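Local coordinates for protein D-ribulose-5-phosphate 3-epimerase, putative (Plasmodium falciparum, PDB 1TQX) that probably interconverts D-ribulose 5-phosphate and D-xylulose 5-phosphate as a zinc-binding TIM-barrel epimerase, at residues A[4-16]-A[195-207]. Sequence-based numbering, arbitrary orientation.
Sequences LKAIIAPSVLASN and ANIIVAGTSIFNA. With SO4 (sulfate ion), chain C.
A chi1 of -72° puts F205 CG beside its backbone N and anti to the carbonyl carbon, carrying the ring to S15, whose CB lies over one face, 3.5 Å from the centroid, in a CH-pi contact. On S15, chi1 of 74° turns OG to hydrogen-bond with V12 O, which also takes the S15 backbone N-H. P10 CB lies 3.9 Å from F205 CE1, while P10 CG and I8 CG2 both rest on the CD1 methyl of I204; M27 of helix 20-29 packs here too. Earlier in both segments, strands 7-10 and 197-200, the first and eighth of the TIM barrel, run parallel at 20°. I198 is gripped at N by I7 O (2.8 Å) and at O by A9 N (2.8 Å). Just ahead of these strands N196 ND2 gives K5 O a nearly straight hydrogen bond (3.2 Å), with OD1 held by I176 N. At S11, the backbone N reaches A200 O from above the carbonyl plane. A sulfate, probably from the crystallisation liquor, is held by T202 OG1 (3.0 Å), weakly by G201 N, and by G153 N. G201 and T202 are predicted to bind substrate, consistent with a phosphate site where the helix N-terminus would help offset negative charge.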
# COMPACT_ATOMS: atom_id res chain seq x y z
N LEU A 4 -9.52 2.77 13.66
CA LEU A 4 -8.22 2.37 13.05
C LEU A 4 -7.76 1.01 13.56
O LEU A 4 -7.86 0.73 14.76
CB LEU A 4 -7.14 3.41 13.37
CG LEU A 4 -7.22 4.79 12.71
CD1 LEU A 4 -6.16 5.69 13.30
CD2 LEU A 4 -7.03 4.67 11.20
N LYS A 5 -7.25 0.19 12.66
CA LYS A 5 -6.77 -1.14 13.03
C LYS A 5 -5.30 -1.29 12.65
O LYS A 5 -4.83 -0.62 11.73
CB LYS A 5 -7.59 -2.21 12.30
CG LYS A 5 -9.09 -1.95 12.29
CD LYS A 5 -9.71 -2.07 13.68
CE LYS A 5 -9.90 -3.52 14.09
NZ LYS A 5 -10.90 -4.24 13.23
N ALA A 6 -4.57 -2.15 13.35
CA ALA A 6 -3.17 -2.40 13.03
C ALA A 6 -3.20 -3.42 11.90
O ALA A 6 -3.67 -4.54 12.09
CB ALA A 6 -2.44 -2.97 14.24
N ILE A 7 -2.69 -3.05 10.73
CA ILE A 7 -2.72 -3.97 9.59
C ILE A 7 -1.36 -4.26 8.98
O ILE A 7 -0.60 -3.34 8.67
CB ILE A 7 -3.64 -3.41 8.48
CG1 ILE A 7 -5.06 -3.24 9.03
CG2 ILE A 7 -3.63 -4.33 7.26
CD1 ILE A 7 -5.95 -2.36 8.18
N ILE A 8 -1.06 -5.54 8.80
CA ILE A 8 0.20 -5.94 8.19
C ILE A 8 -0.13 -6.41 6.78
O ILE A 8 -0.98 -7.29 6.60
CB ILE A 8 0.88 -7.07 8.97
CG1 ILE A 8 1.08 -6.65 10.43
CG2 ILE A 8 2.23 -7.42 8.34
CD1 ILE A 8 1.86 -5.36 10.59
N ALA A 9 0.52 -5.82 5.78
CA ALA A 9 0.27 -6.18 4.39
C ALA A 9 1.55 -6.57 3.65
O ALA A 9 2.23 -5.72 3.08
CB ALA A 9 -0.41 -5.01 3.67
N PRO A 10 1.89 -7.87 3.65
CA PRO A 10 3.10 -8.37 2.98
C PRO A 10 3.07 -8.02 1.49
O PRO A 10 2.05 -8.20 0.83
CB PRO A 10 3.03 -9.88 3.22
CG PRO A 10 2.26 -9.99 4.53
CD PRO A 10 1.17 -8.97 4.33
N SER A 11 4.19 -7.53 0.98
CA SER A 11 4.28 -7.16 -0.44
C SER A 11 4.80 -8.35 -1.24
O SER A 11 5.97 -8.71 -1.13
CB SER A 11 5.22 -5.96 -0.60
OG SER A 11 5.25 -5.54 -1.96
N VAL A 12 3.93 -8.94 -2.07
CA VAL A 12 4.28 -10.12 -2.87
C VAL A 12 5.41 -9.92 -3.89
O VAL A 12 5.94 -10.89 -4.42
CB VAL A 12 3.05 -10.68 -3.63
CG1 VAL A 12 1.98 -11.10 -2.64
CG2 VAL A 12 2.49 -9.64 -4.60
N LEU A 13 5.76 -8.67 -4.16
CA LEU A 13 6.83 -8.37 -5.10
C LEU A 13 8.12 -9.03 -4.62
O LEU A 13 8.97 -9.43 -5.43
CB LEU A 13 7.03 -6.85 -5.18
CG LEU A 13 7.98 -6.27 -6.23
CD1 LEU A 13 7.30 -6.28 -7.60
CD2 LEU A 13 8.35 -4.84 -5.85
N ALA A 14 8.26 -9.15 -3.30
CA ALA A 14 9.45 -9.74 -2.69
C ALA A 14 9.40 -11.27 -2.53
O ALA A 14 10.35 -11.87 -2.05
CB ALA A 14 9.69 -9.10 -1.32
N SER A 15 8.31 -11.89 -2.96
CA SER A 15 8.18 -13.35 -2.84
C SER A 15 8.53 -14.03 -4.15
O SER A 15 9.00 -13.40 -5.10
CB SER A 15 6.75 -13.72 -2.46
OG SER A 15 5.88 -13.56 -3.58
N ASN A 16 8.31 -15.34 -4.19
CA ASN A 16 8.53 -16.12 -5.41
C ASN A 16 7.23 -15.93 -6.18
O ASN A 16 6.29 -16.72 -6.05
CB ASN A 16 8.77 -17.59 -5.06
CG ASN A 16 10.11 -17.81 -4.39
OD1 ASN A 16 11.15 -17.44 -4.93
ND2 ASN A 16 10.10 -18.41 -3.20
N ALA A 195 1.54 5.80 11.58
CA ALA A 195 1.21 4.77 10.60
C ALA A 195 0.47 3.60 11.24
O ALA A 195 0.82 3.18 12.34
CB ALA A 195 2.49 4.27 9.91
N ASN A 196 -0.54 3.07 10.55
CA ASN A 196 -1.29 1.93 11.08
C ASN A 196 -1.34 0.74 10.12
O ASN A 196 -1.79 -0.34 10.49
CB ASN A 196 -2.72 2.34 11.49
CG ASN A 196 -3.57 2.79 10.32
OD1 ASN A 196 -3.31 3.83 9.71
ND2 ASN A 196 -4.61 2.02 10.00
N ILE A 197 -0.88 0.95 8.89
CA ILE A 197 -0.85 -0.13 7.90
C ILE A 197 0.60 -0.25 7.45
O ILE A 197 1.21 0.71 7.00
CB ILE A 197 -1.75 0.17 6.69
CG1 ILE A 197 -3.19 0.43 7.18
CG2 ILE A 197 -1.73 -1.01 5.73
CD1 ILE A 197 -4.17 0.67 6.06
N ILE A 198 1.15 -1.46 7.57
CA ILE A 198 2.55 -1.69 7.24
C ILE A 198 2.77 -2.60 6.04
O ILE A 198 2.40 -3.77 6.07
CB ILE A 198 3.28 -2.31 8.44
CG1 ILE A 198 3.02 -1.47 9.70
CG2 ILE A 198 4.78 -2.44 8.13
CD1 ILE A 198 3.49 -0.02 9.60
N VAL A 199 3.40 -2.06 5.00
CA VAL A 199 3.70 -2.88 3.83
C VAL A 199 5.16 -3.32 3.97
O VAL A 199 6.06 -2.48 4.08
CB VAL A 199 3.55 -2.07 2.52
CG1 VAL A 199 4.07 -2.90 1.34
CG2 VAL A 199 2.09 -1.70 2.30
N ALA A 200 5.39 -4.62 3.98
CA ALA A 200 6.74 -5.14 4.13
C ALA A 200 6.98 -6.26 3.14
O ALA A 200 6.16 -7.17 3.01
CB ALA A 200 6.95 -5.66 5.56
N GLY A 201 8.10 -6.19 2.43
CA GLY A 201 8.41 -7.22 1.46
C GLY A 201 9.54 -8.11 1.92
O GLY A 201 9.31 -9.20 2.46
N THR A 202 10.76 -7.65 1.70
CA THR A 202 11.95 -8.40 2.07
C THR A 202 11.97 -8.91 3.51
O THR A 202 12.27 -10.08 3.75
CB THR A 202 13.22 -7.54 1.86
OG1 THR A 202 13.24 -7.05 0.51
CG2 THR A 202 14.47 -8.37 2.12
N SER A 203 11.64 -8.04 4.46
CA SER A 203 11.67 -8.40 5.88
C SER A 203 10.74 -9.54 6.27
O SER A 203 10.94 -10.18 7.31
CB SER A 203 11.38 -7.17 6.75
OG SER A 203 10.02 -6.78 6.69
N ILE A 204 9.71 -9.80 5.46
CA ILE A 204 8.79 -10.88 5.75
C ILE A 204 9.10 -12.12 4.91
O ILE A 204 9.26 -13.22 5.45
CB ILE A 204 7.32 -10.44 5.53
CG1 ILE A 204 6.91 -9.45 6.62
CG2 ILE A 204 6.39 -11.65 5.55
CD1 ILE A 204 5.50 -8.89 6.47
N PHE A 205 9.20 -11.95 3.59
CA PHE A 205 9.46 -13.09 2.72
C PHE A 205 10.87 -13.69 2.82
O PHE A 205 11.10 -14.80 2.35
CB PHE A 205 9.13 -12.73 1.26
CG PHE A 205 7.66 -12.63 1.00
CD1 PHE A 205 7.03 -11.39 0.92
CD2 PHE A 205 6.88 -13.79 0.88
CE1 PHE A 205 5.63 -11.30 0.75
CE2 PHE A 205 5.49 -13.71 0.71
CZ PHE A 205 4.87 -12.47 0.64
N ASN A 206 11.80 -12.96 3.43
CA ASN A 206 13.16 -13.48 3.59
C ASN A 206 13.45 -13.69 5.08
O ASN A 206 14.59 -13.92 5.47
CB ASN A 206 14.19 -12.53 2.99
CG ASN A 206 14.06 -12.41 1.48
OD1 ASN A 206 14.05 -13.41 0.77
ND2 ASN A 206 13.97 -11.18 0.99
N ALA A 207 12.40 -13.63 5.89
CA ALA A 207 12.55 -13.81 7.33
C ALA A 207 12.82 -15.25 7.71
O ALA A 207 12.44 -16.19 6.99
CB ALA A 207 11.30 -13.32 8.05
S SO4 C . 10.72 -3.69 0.75
O1 SO4 C . 9.36 -4.02 1.22
O2 SO4 C . 10.68 -2.46 -0.05
O3 SO4 C . 11.59 -3.46 1.92
O4 SO4 C . 11.25 -4.81 -0.05
O HOH W 1 12.71 -10.69 -1.51